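Local coordinates for protein exopolygalacturonase (Yersinia enterocolitica, PDB 2UVE) that probably hydrolyses polygalacturonate from pectin in exo fashion, cutting at the chain ends as a family 28 glycoside hydrolase, at residues I66-I71 against L78-D83; D83-F88 against I110-F115; Y343-T348 against V366-I371; F397-D402 against Y430-H435. All coordinates share one frame; numbering follows the deposited sequence.

Overall arrangement
The four contacts follow one another along the chain. Interactions 1 and 2 lie in the N-terminal fibronectin type III domain; their centres are about 7 Å apart, both use helix 81-88, and they share Asp-83, which binds a nickel ion. Interactions 3 and 4 join neighbouring coils of the family 28 beta-helix, with centres about 15 Å apart; strands 365-373 and 397-399 are neighbours in it, and Leu-370 O probably accepts a hydrogen bond from Phe-397 N. Interactions 2 and 3 come within about 5 Å at their nearest atoms without touching. The small domain sits on the side of the beta-helix, with Gln-113 touching Asn-428, while interaction 4 runs toward the probable substrate cleft.

Interaction 1: residues I66-I71 against L78-D83. With NI (nickel (II) ion), chain E.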
# COMPACT_ATOMS: atom_id res chain seq x y z
N ILE A 66 -23.93 3.44 -11.96
CA ILE A 66 -23.59 4.41 -10.90
C ILE A 66 -22.49 5.30 -11.41
O ILE A 66 -21.43 4.82 -11.86
CB ILE A 66 -23.16 3.69 -9.58
CG1 ILE A 66 -24.15 2.58 -9.24
CG2 ILE A 66 -23.04 4.70 -8.43
CD1 ILE A 66 -23.65 1.53 -8.28
N VAL A 67 -22.72 6.61 -11.35
CA VAL A 67 -21.74 7.58 -11.85
C VAL A 67 -21.15 8.43 -10.74
O VAL A 67 -20.17 9.14 -10.96
CB VAL A 67 -22.31 8.46 -13.01
CG1 VAL A 67 -22.66 7.58 -14.22
CG2 VAL A 67 -23.53 9.33 -12.55
N ASP A 68 -21.75 8.35 -9.55
CA ASP A 68 -21.38 9.19 -8.41
C ASP A 68 -22.17 8.79 -7.16
O ASP A 68 -22.98 7.84 -7.18
CB ASP A 68 -21.62 10.68 -8.73
CG ASP A 68 -20.59 11.62 -8.09
OD1 ASP A 68 -19.88 11.26 -7.12
OD2 ASP A 68 -20.49 12.76 -8.59
N TYR A 69 -21.87 9.49 -6.07
CA TYR A 69 -22.52 9.28 -4.80
C TYR A 69 -22.71 10.64 -4.20
O TYR A 69 -21.80 11.48 -4.28
CB TYR A 69 -21.66 8.46 -3.85
CG TYR A 69 -21.69 7.02 -4.15
CD1 TYR A 69 -22.69 6.19 -3.60
CD2 TYR A 69 -20.74 6.46 -5.01
CE1 TYR A 69 -22.72 4.85 -3.90
CE2 TYR A 69 -20.76 5.12 -5.30
CZ TYR A 69 -21.76 4.33 -4.75
OH TYR A 69 -21.77 3.00 -5.05
N GLN A 70 -23.86 10.83 -3.57
CA GLN A 70 -24.12 12.08 -2.84
C GLN A 70 -24.26 11.77 -1.39
O GLN A 70 -24.80 10.72 -1.01
CB GLN A 70 -25.38 12.79 -3.33
CG GLN A 70 -25.43 13.07 -4.84
CD GLN A 70 -26.76 13.74 -5.25
OE1 GLN A 70 -27.58 14.12 -4.39
NE2 GLN A 70 -26.98 13.86 -6.56
N ILE A 71 -23.79 12.70 -0.58
CA ILE A 71 -23.61 12.48 0.82
C ILE A 71 -24.48 13.52 1.48
O ILE A 71 -24.46 14.68 1.07
CB ILE A 71 -22.09 12.64 1.27
CG1 ILE A 71 -21.27 11.42 0.85
CG2 ILE A 71 -21.98 12.85 2.79
CD1 ILE A 71 -20.90 11.34 -0.63
N LEU A 78 -24.54 17.40 1.45
CA LEU A 78 -23.20 17.97 1.65
C LEU A 78 -22.49 18.09 0.32
O LEU A 78 -21.70 19.02 0.11
CB LEU A 78 -22.37 17.16 2.64
CG LEU A 78 -23.03 17.05 4.02
CD1 LEU A 78 -22.24 16.14 4.95
CD2 LEU A 78 -23.27 18.46 4.60
N GLY A 79 -22.73 17.14 -0.57
CA GLY A 79 -22.19 17.23 -1.90
C GLY A 79 -22.05 15.87 -2.53
O GLY A 79 -22.56 14.88 -2.02
N LYS A 80 -21.34 15.84 -3.66
CA LYS A 80 -21.03 14.59 -4.37
C LYS A 80 -19.58 14.12 -4.08
O LYS A 80 -18.69 14.93 -3.90
CB LYS A 80 -21.21 14.79 -5.87
CG LYS A 80 -22.52 15.46 -6.26
CD LYS A 80 -22.89 15.10 -7.67
CE LYS A 80 -22.01 15.77 -8.69
NZ LYS A 80 -22.86 16.30 -9.82
N ALA A 81 -19.39 12.81 -4.04
CA ALA A 81 -18.08 12.16 -3.87
C ALA A 81 -17.02 12.59 -4.90
O ALA A 81 -15.89 12.98 -4.50
CB ALA A 81 -18.25 10.62 -3.85
N SER A 82 -17.35 12.56 -6.20
CA SER A 82 -16.49 13.12 -7.27
C SER A 82 -15.92 14.53 -6.94
O SER A 82 -14.72 14.72 -6.85
CB SER A 82 -17.24 13.19 -8.60
OG SER A 82 -18.36 14.06 -8.47
N ASP A 83 -16.80 15.49 -6.75
CA ASP A 83 -16.42 16.87 -6.35
C ASP A 83 -15.61 16.96 -5.05
O ASP A 83 -14.66 17.75 -4.91
CB ASP A 83 -17.70 17.71 -6.18
CG ASP A 83 -18.52 17.86 -7.51
OD1 ASP A 83 -17.88 17.96 -8.60
OD2 ASP A 83 -19.78 17.92 -7.47
NI NI E . -18.10 17.27 -10.48
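Asp-68 holds Ser-82, in the first turn of helix 81-88, with its carboxylate. Its OD1 takes the backbone N-H of Ser-82 on the syn side, 3.0 Å from Ser-82 N and almost straight at 175°, while a second donor, Tyr-69 N, reaches the same oxygen from the anti side, tilted out of the carboxylate plane. These two N-H bonds on one oxygen fix the rotation of the carboxylate. The N-H of Ser-82 belongs to the start of the helix, where Lys-80 is the N-cap residue, so the helix end probably stabilises the negative charge. Lys-80 lays its aliphatic chain beside the acid, CE 3.4 Å from Asp-68 OD2, but its NZ stays beyond salt-bridge distance. Asp-68 shares a classic bulge with Val-67, both facing Gln-133.

Further along, the strands pair antiparallel, Ile-71 N donating to Gly-79 O at 2.9 Å, and the pairing carries into the first helix residue, Ala-81, whose N donates to Tyr-69 O at 2.8 Å. A second classic bulge follows, since Leu-78 and Gly-79 both face Ile-71: Leu-78 N makes the firm bond to Ile-71 O, at 2.7 Å, and Gly-79 N a weak one. Ile-71 CG2, anti to the backbone N, meets Leu-78 CD1 at 3.9 Å. Strands 66-73 and 76-80 form a hairpin, with 76-80 the edge of its sheet, corresponding to the C-C' pair of a fibronectin type III sandwich.

Interaction 2: residues D83-F88 against I110-F115. With NI (nickel (II) ion), chain E.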
# COMPACT_ATOMS: atom_id res chain seq x y z
N ASP A 83 -16.80 15.49 -6.75
CA ASP A 83 -16.42 16.87 -6.35
C ASP A 83 -15.61 16.96 -5.05
O ASP A 83 -14.66 17.75 -4.91
CB ASP A 83 -17.70 17.71 -6.18
CG ASP A 83 -18.52 17.86 -7.51
OD1 ASP A 83 -17.88 17.96 -8.60
OD2 ASP A 83 -19.78 17.92 -7.47
N ASN A 84 -16.04 16.18 -4.06
CA ASN A 84 -15.32 16.20 -2.79
C ASN A 84 -13.86 15.69 -2.96
O ASN A 84 -12.96 16.31 -2.46
CB ASN A 84 -16.10 15.42 -1.72
CG ASN A 84 -15.41 15.44 -0.37
OD1 ASN A 84 -14.62 14.52 -0.08
ND2 ASN A 84 -15.70 16.47 0.46
N ASN A 85 -13.67 14.60 -3.69
CA ASN A 85 -12.31 14.08 -4.03
C ASN A 85 -11.41 15.04 -4.86
O ASN A 85 -10.19 15.12 -4.62
CB ASN A 85 -12.45 12.71 -4.69
CG ASN A 85 -12.61 11.57 -3.66
OD1 ASN A 85 -11.65 10.85 -3.42
ND2 ASN A 85 -13.82 11.39 -3.09
N ASP A 86 -12.01 15.80 -5.79
CA ASP A 86 -11.31 16.88 -6.50
C ASP A 86 -10.67 17.84 -5.50
O ASP A 86 -9.55 18.30 -5.70
CB ASP A 86 -12.24 17.66 -7.45
CG ASP A 86 -12.78 16.82 -8.58
OD1 ASP A 86 -12.19 15.77 -8.97
OD2 ASP A 86 -13.84 17.22 -9.14
N ASN A 87 -11.36 18.07 -4.40
CA ASN A 87 -10.90 18.96 -3.34
C ASN A 87 -9.81 18.34 -2.41
O ASN A 87 -8.77 18.97 -2.14
CB ASN A 87 -12.16 19.44 -2.57
CG ASN A 87 -11.88 20.50 -1.55
OD1 ASN A 87 -10.73 20.72 -1.15
ND2 ASN A 87 -12.94 21.17 -1.07
N PHE A 88 -10.04 17.10 -1.97
CA PHE A 88 -9.29 16.50 -0.87
C PHE A 88 -8.33 15.37 -1.22
O PHE A 88 -7.36 15.14 -0.48
CB PHE A 88 -10.27 16.01 0.21
CG PHE A 88 -11.01 17.14 0.90
CD1 PHE A 88 -10.36 17.95 1.84
CD2 PHE A 88 -12.36 17.39 0.62
CE1 PHE A 88 -11.05 18.98 2.48
CE2 PHE A 88 -13.03 18.42 1.25
CZ PHE A 88 -12.39 19.21 2.18
N ILE A 110 -14.05 4.21 -12.85
CA ILE A 110 -14.08 3.95 -11.43
C ILE A 110 -15.00 4.97 -10.74
O ILE A 110 -15.23 6.06 -11.25
CB ILE A 110 -12.65 3.92 -10.80
CG1 ILE A 110 -12.04 5.34 -10.79
CG2 ILE A 110 -11.76 2.80 -11.49
CD1 ILE A 110 -10.86 5.50 -9.77
N VAL A 111 -15.56 4.58 -9.60
CA VAL A 111 -16.37 5.48 -8.83
C VAL A 111 -15.67 5.79 -7.52
O VAL A 111 -14.83 4.99 -7.05
CB VAL A 111 -17.82 4.87 -8.65
CG1 VAL A 111 -18.48 4.55 -10.07
CG2 VAL A 111 -17.82 3.65 -7.76
N MET A 112 -15.96 6.98 -6.97
CA MET A 112 -15.46 7.40 -5.65
C MET A 112 -16.29 6.80 -4.53
O MET A 112 -17.50 6.70 -4.65
CB MET A 112 -15.45 8.93 -5.52
CG MET A 112 -14.46 9.66 -6.49
SD MET A 112 -12.72 9.09 -6.40
CE MET A 112 -12.61 8.16 -7.91
N GLN A 113 -15.61 6.45 -3.44
CA GLN A 113 -16.18 5.71 -2.33
C GLN A 113 -15.80 6.34 -1.05
O GLN A 113 -15.84 5.68 -0.04
CB GLN A 113 -15.61 4.28 -2.24
CG GLN A 113 -16.07 3.36 -3.29
CD GLN A 113 -15.32 2.06 -3.25
OE1 GLN A 113 -14.52 1.78 -4.14
NE2 GLN A 113 -15.63 1.22 -2.26
N ASN A 114 -15.44 7.62 -1.09
CA ASN A 114 -15.05 8.37 0.10
C ASN A 114 -15.47 9.83 -0.05
O ASN A 114 -15.61 10.33 -1.17
CB ASN A 114 -13.51 8.28 0.38
CG ASN A 114 -12.68 9.15 -0.56
OD1 ASN A 114 -12.37 8.74 -1.67
ND2 ASN A 114 -12.33 10.36 -0.11
N PHE A 115 -15.61 10.52 1.09
CA PHE A 115 -16.05 11.89 1.14
C PHE A 115 -15.53 12.44 2.46
O PHE A 115 -15.74 11.85 3.50
CB PHE A 115 -17.61 11.96 1.06
CG PHE A 115 -18.20 13.39 1.04
CD1 PHE A 115 -18.67 13.94 -0.16
CD2 PHE A 115 -18.37 14.13 2.22
CE1 PHE A 115 -19.25 15.24 -0.21
CE2 PHE A 115 -18.95 15.43 2.20
CZ PHE A 115 -19.39 15.99 0.97
NI NI E . -18.10 17.27 -10.48
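This is a buried helix-to-strand contact inside the fibronectin type III domain, where helix 81-88, leaving the edge strand of one sheet, packs on the start of strand 114-117, the edge of the other. Two consecutive asparagines of the helix do the work. The amide of Asn-84 is laid flat over one face of the Phe-115 ring, the planes only 18° apart, with Asn-84 ND2 3.6 Å above the ring plane and over its centre. The CB of Asn-84 follows at the rim of the ring, 3.4 Å from Phe-115 CD1. Both side chains have CG anti to the backbone N (chi1 -179° for Asn-84 and -177° for Phe-115), which swings amide and ring out to overlap. The stacked amide is probably held from turning by a hydrogen bond that Asn-84 OD1 accepts from Thr-116 N. Elsewhere, Phe-115 receives Ile-71 and Leu-78 of the hairpin, so this ring is a common core element of both contacts.

Asn-85 reaches backbone instead: its ND2 hydrogen-bonds Ala-81 O within its own helix and gives a weak, bent hydrogen bond to Asn-114 O at 2.8 Å. Just before the strand, Gln-113 turns away to the beta-helix, and Met-112 also touches Asn-428. Met-112, folded at chi2 and chi3, brings its sulfur against the amide of Asn-85, SD lying 3.6 Å from Asn-85 OD1.

Interaction 3: residues Y343-T348 against V366-I371. With SO4 (sulfate ion), chain P.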
# COMPACT_ATOMS: atom_id res chain seq x y z
N TYR A 343 -4.02 5.76 12.05
CA TYR A 343 -4.43 6.60 10.94
C TYR A 343 -3.23 7.38 10.36
O TYR A 343 -2.56 8.14 11.06
CB TYR A 343 -5.58 7.50 11.38
CG TYR A 343 -6.13 8.42 10.30
CD1 TYR A 343 -6.88 7.92 9.24
CD2 TYR A 343 -5.93 9.81 10.38
CE1 TYR A 343 -7.38 8.75 8.26
CE2 TYR A 343 -6.48 10.68 9.41
CZ TYR A 343 -7.18 10.12 8.35
OH TYR A 343 -7.72 10.92 7.38
N LEU A 344 -2.96 7.12 9.07
CA LEU A 344 -1.93 7.84 8.30
C LEU A 344 -2.63 8.70 7.23
O LEU A 344 -3.44 8.19 6.44
CB LEU A 344 -0.96 6.84 7.65
CG LEU A 344 -0.42 5.71 8.58
CD1 LEU A 344 0.41 4.74 7.79
CD2 LEU A 344 0.40 6.25 9.77
N ALA A 345 -2.37 10.00 7.22
CA ALA A 345 -3.06 10.83 6.22
C ALA A 345 -2.25 12.02 5.73
O ALA A 345 -1.46 12.59 6.47
CB ALA A 345 -4.46 11.26 6.71
N GLY A 346 -2.41 12.34 4.45
CA GLY A 346 -1.91 13.58 3.87
C GLY A 346 -0.44 13.69 3.51
O GLY A 346 -0.12 14.37 2.56
N PHE A 347 0.44 13.02 4.23
CA PHE A 347 1.89 13.29 4.11
C PHE A 347 2.56 12.72 2.87
O PHE A 347 2.05 11.78 2.27
CB PHE A 347 2.68 12.98 5.42
CG PHE A 347 2.64 11.53 5.86
CD1 PHE A 347 3.49 10.59 5.28
CD2 PHE A 347 1.77 11.12 6.87
CE1 PHE A 347 3.45 9.24 5.69
CE2 PHE A 347 1.72 9.77 7.29
CZ PHE A 347 2.57 8.82 6.71
N THR A 348 3.69 13.34 2.49
CA THR A 348 4.51 12.85 1.36
C THR A 348 5.70 12.00 1.85
O THR A 348 6.36 12.35 2.83
CB THR A 348 4.98 14.03 0.44
OG1 THR A 348 3.85 14.63 -0.19
CG2 THR A 348 5.93 13.60 -0.69
N VAL A 366 -5.50 2.64 8.62
CA VAL A 366 -6.03 3.41 7.48
C VAL A 366 -4.87 4.28 6.94
O VAL A 366 -4.20 4.97 7.72
CB VAL A 366 -7.23 4.28 7.91
CG1 VAL A 366 -7.74 5.21 6.73
CG2 VAL A 366 -8.37 3.43 8.50
N ALA A 367 -4.62 4.22 5.62
CA ALA A 367 -3.71 5.16 5.00
C ALA A 367 -4.56 5.98 4.00
O ALA A 367 -5.09 5.44 3.03
CB ALA A 367 -2.55 4.43 4.30
N ASN A 368 -4.70 7.26 4.27
CA ASN A 368 -5.64 8.11 3.49
C ASN A 368 -4.88 9.29 2.86
O ASN A 368 -4.41 10.18 3.57
CB ASN A 368 -6.74 8.65 4.43
CG ASN A 368 -7.57 9.78 3.80
OD1 ASN A 368 -7.56 10.00 2.58
ND2 ASN A 368 -8.26 10.56 4.66
N GLY A 369 -4.75 9.28 1.53
CA GLY A 369 -4.17 10.42 0.81
C GLY A 369 -2.68 10.61 1.01
O GLY A 369 -2.19 11.77 0.99
N LEU A 370 -1.95 9.52 1.24
CA LEU A 370 -0.50 9.61 1.30
C LEU A 370 0.05 9.78 -0.10
O LEU A 370 -0.52 9.29 -1.08
CB LEU A 370 0.11 8.37 1.94
CG LEU A 370 -0.34 7.99 3.36
CD1 LEU A 370 0.49 6.76 3.85
CD2 LEU A 370 -0.08 9.16 4.25
N ILE A 371 1.17 10.49 -0.19
CA ILE A 371 1.86 10.64 -1.47
C ILE A 371 3.24 10.01 -1.37
O ILE A 371 4.08 10.48 -0.64
CB ILE A 371 1.92 12.15 -1.88
CG1 ILE A 371 0.48 12.74 -1.94
CG2 ILE A 371 2.69 12.31 -3.17
CD1 ILE A 371 0.42 14.27 -1.84
S SO4 P . -9.11 13.75 9.55
O1 SO4 P . -10.48 14.30 9.62
O2 SO4 P . -8.56 13.98 8.19
O3 SO4 P . -8.19 14.32 10.58
O4 SO4 P . -9.23 12.32 9.75
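Two aromatic rings of 343-348 are met in different ways by the next coil. Phe-347 takes Leu-370 over one face: the methyl CD2 sits 3.5 Å from the ring centroid and 9° off the normal, a well-centred CH-pi contact. Tyr-343 is met at its edge, by Val-366 CG1 at 3.8 Å from Tyr-343 CD1 and by the amide of Asn-368, whose ND2 donates to Tyr-343 OH at 2.8 Å. That amide is turned 56° from the ring. With CG anti to the backbone N (chi1 -179°), the Tyr-343 ring leans over the neighbouring strand and can use its hydroxyl twice, accepting from Asn-368 and donating, over a long 3.3 Å from Tyr-343 OH, to O2 of a sulfate. Ser-52 and Arg-262 also bind the anion, and Leu-46 of the fibronectin type III domain packs on Tyr-343, so this face belongs to the domain interface.

Leu-344, on the other face, and Phe-347 and Leu-370 of the turns gather round Ile-357 in the interior. The backbones run parallel: Leu-344 N bonds Val-366 O, and Asn-368 N returns a bond to Leu-344 O at 2.7 Å. At Gly-346 and Gly-369, both at positive phi, the coils turn together, and pairing resumes with Ile-371 N donating to Phe-347 O at 2.9 Å. Equivalent strands and corners stacked in this way are the signature of the right-handed parallel beta-helix.

Interaction 4: residues F397-D402 against Y430-H435; sequences FFDTGD and YFRMGH. With NI (nickel (II) ion), chain C.
Phe-398 and Phe-431 pack closely side by side, their planes 11° apart but slid so that the rings barely overlap, with Phe-398 CD2 3.5 Å from Phe-431 CE1. His-372 stacks on Phe-398, extending the row of aromatic rings, and Ile-405 packs on both phenylalanines. On the opposite sheet face Phe-397 and Tyr-430 also lie side by side. Next, Asp-399 OD1 is gripped from both faces of its carboxylate, by Met-433 N and by Arg-432 NH1 in a 2.8 Å salt bridge; the extended arginine chain carries its NE on to Glu-285. These are parallel coils of the family 28 beta-helix, and the segments run out into its G-D-D and G-H-G sequence motifs, which in relatives line the substrate cleft.

Water enters from the salt bridge onward, where one molecule joins Asp-399 OD2 to Arg-432 NH1. Asp-402 O is reached from opposite faces by Thr-400 OG1 and His-435 N, while Asp-402 CA lies over the His-435 ring, 3.7 Å from its centroid. That imidazole binds a nickel ion through NE2 at 2.3 Å, alongside Gly-401 O at 2.1 Å, Asp-376 and three waters. One of these waters donates to Thr-400 O.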
# COMPACT_ATOMS: atom_id res chain seq x y z
N PHE A 397 -1.46 8.40 -3.77
CA PHE A 397 -0.66 8.45 -4.98
C PHE A 397 0.63 7.58 -4.76
O PHE A 397 1.39 7.90 -3.87
CB PHE A 397 -0.26 9.92 -5.29
CG PHE A 397 0.75 10.06 -6.44
CD1 PHE A 397 0.30 10.30 -7.75
CD2 PHE A 397 2.13 9.98 -6.21
CE1 PHE A 397 1.22 10.42 -8.83
CE2 PHE A 397 3.04 10.09 -7.25
CZ PHE A 397 2.58 10.32 -8.57
N PHE A 398 0.87 6.55 -5.59
CA PHE A 398 2.08 5.70 -5.49
C PHE A 398 3.06 5.90 -6.67
O PHE A 398 2.68 5.67 -7.80
CB PHE A 398 1.72 4.21 -5.46
CG PHE A 398 1.00 3.80 -4.23
CD1 PHE A 398 1.71 3.32 -3.13
CD2 PHE A 398 -0.39 3.88 -4.15
CE1 PHE A 398 1.02 2.91 -1.95
CE2 PHE A 398 -1.05 3.48 -3.00
CZ PHE A 398 -0.33 3.00 -1.89
N ASP A 399 4.27 6.40 -6.41
CA ASP A 399 5.39 6.30 -7.39
C ASP A 399 6.57 5.65 -6.60
O ASP A 399 7.30 6.33 -5.87
CB ASP A 399 5.73 7.68 -7.97
CG ASP A 399 6.51 7.60 -9.28
OD1 ASP A 399 5.97 7.00 -10.24
OD2 ASP A 399 7.67 8.17 -9.36
N THR A 400 6.72 4.33 -6.66
CA THR A 400 7.59 3.67 -5.65
C THR A 400 8.81 2.98 -6.25
O THR A 400 8.84 2.55 -7.42
CB THR A 400 6.75 2.72 -4.73
OG1 THR A 400 6.07 1.77 -5.55
CG2 THR A 400 5.67 3.49 -3.93
N GLY A 401 9.87 2.88 -5.44
CA GLY A 401 11.03 2.16 -5.89
C GLY A 401 10.83 0.65 -5.93
O GLY A 401 11.58 -0.03 -6.61
N ASP A 402 9.85 0.13 -5.20
CA ASP A 402 9.55 -1.33 -5.20
C ASP A 402 8.05 -1.52 -5.33
O ASP A 402 7.37 -0.75 -6.04
CB ASP A 402 10.15 -2.01 -3.93
CG ASP A 402 10.50 -3.49 -4.15
OD1 ASP A 402 9.60 -4.36 -4.08
OD2 ASP A 402 11.68 -3.79 -4.42
N TYR A 430 -4.27 5.97 -6.96
CA TYR A 430 -3.60 6.05 -8.25
C TYR A 430 -2.21 5.42 -8.14
O TYR A 430 -1.33 5.91 -7.39
CB TYR A 430 -3.50 7.50 -8.68
CG TYR A 430 -2.95 7.76 -10.07
CD1 TYR A 430 -3.77 7.69 -11.18
CD2 TYR A 430 -1.60 8.09 -10.25
CE1 TYR A 430 -3.26 7.94 -12.47
CE2 TYR A 430 -1.07 8.37 -11.52
CZ TYR A 430 -1.90 8.29 -12.62
OH TYR A 430 -1.38 8.59 -13.86
N PHE A 431 -2.01 4.33 -8.86
CA PHE A 431 -0.70 3.65 -8.86
C PHE A 431 0.08 4.16 -10.07
O PHE A 431 -0.43 4.03 -11.20
CB PHE A 431 -0.89 2.13 -8.91
CG PHE A 431 -1.61 1.59 -7.70
CD1 PHE A 431 -0.90 1.25 -6.55
CD2 PHE A 431 -3.00 1.44 -7.70
CE1 PHE A 431 -1.59 0.79 -5.39
CE2 PHE A 431 -3.65 0.95 -6.60
CZ PHE A 431 -2.96 0.63 -5.42
N ARG A 432 1.21 4.82 -9.86
CA ARG A 432 2.05 5.17 -10.98
C ARG A 432 3.15 4.08 -11.11
O ARG A 432 2.85 2.94 -11.24
CB ARG A 432 2.56 6.63 -10.91
CG ARG A 432 3.09 7.18 -12.24
CD ARG A 432 3.47 8.63 -12.14
NE ARG A 432 4.18 9.13 -13.31
CZ ARG A 432 5.48 8.96 -13.58
NH1 ARG A 432 6.30 8.30 -12.73
NH2 ARG A 432 5.98 9.46 -14.70
N MET A 433 4.41 4.42 -11.02
CA MET A 433 5.45 3.42 -11.16
C MET A 433 5.53 2.62 -9.89
O MET A 433 5.19 3.13 -8.82
CB MET A 433 6.79 4.06 -11.51
CG MET A 433 6.75 4.74 -12.90
SD MET A 433 8.38 5.10 -13.52
CE MET A 433 8.98 3.46 -13.99
N GLY A 434 5.96 1.35 -10.02
CA GLY A 434 6.13 0.49 -8.87
C GLY A 434 6.18 -0.94 -9.36
O GLY A 434 5.86 -1.19 -10.49
N HIS A 435 6.58 -1.89 -8.51
CA HIS A 435 6.78 -3.27 -9.00
C HIS A 435 5.47 -4.07 -9.08
O HIS A 435 5.43 -5.14 -9.65
CB HIS A 435 7.81 -4.00 -8.13
CG HIS A 435 9.19 -3.46 -8.28
ND1 HIS A 435 10.31 -4.08 -7.75
CD2 HIS A 435 9.64 -2.36 -8.93
CE1 HIS A 435 11.38 -3.37 -8.05
NE2 HIS A 435 11.00 -2.32 -8.75
NI NI C . 11.95 -0.20 -8.67
O HOH W 1 8.98 7.84 -11.72
O HOH W 2 9.93 0.95 -9.08
O HOH W 3 12.46 -0.48 -10.80
O HOH W 4 13.84 -1.24 -8.14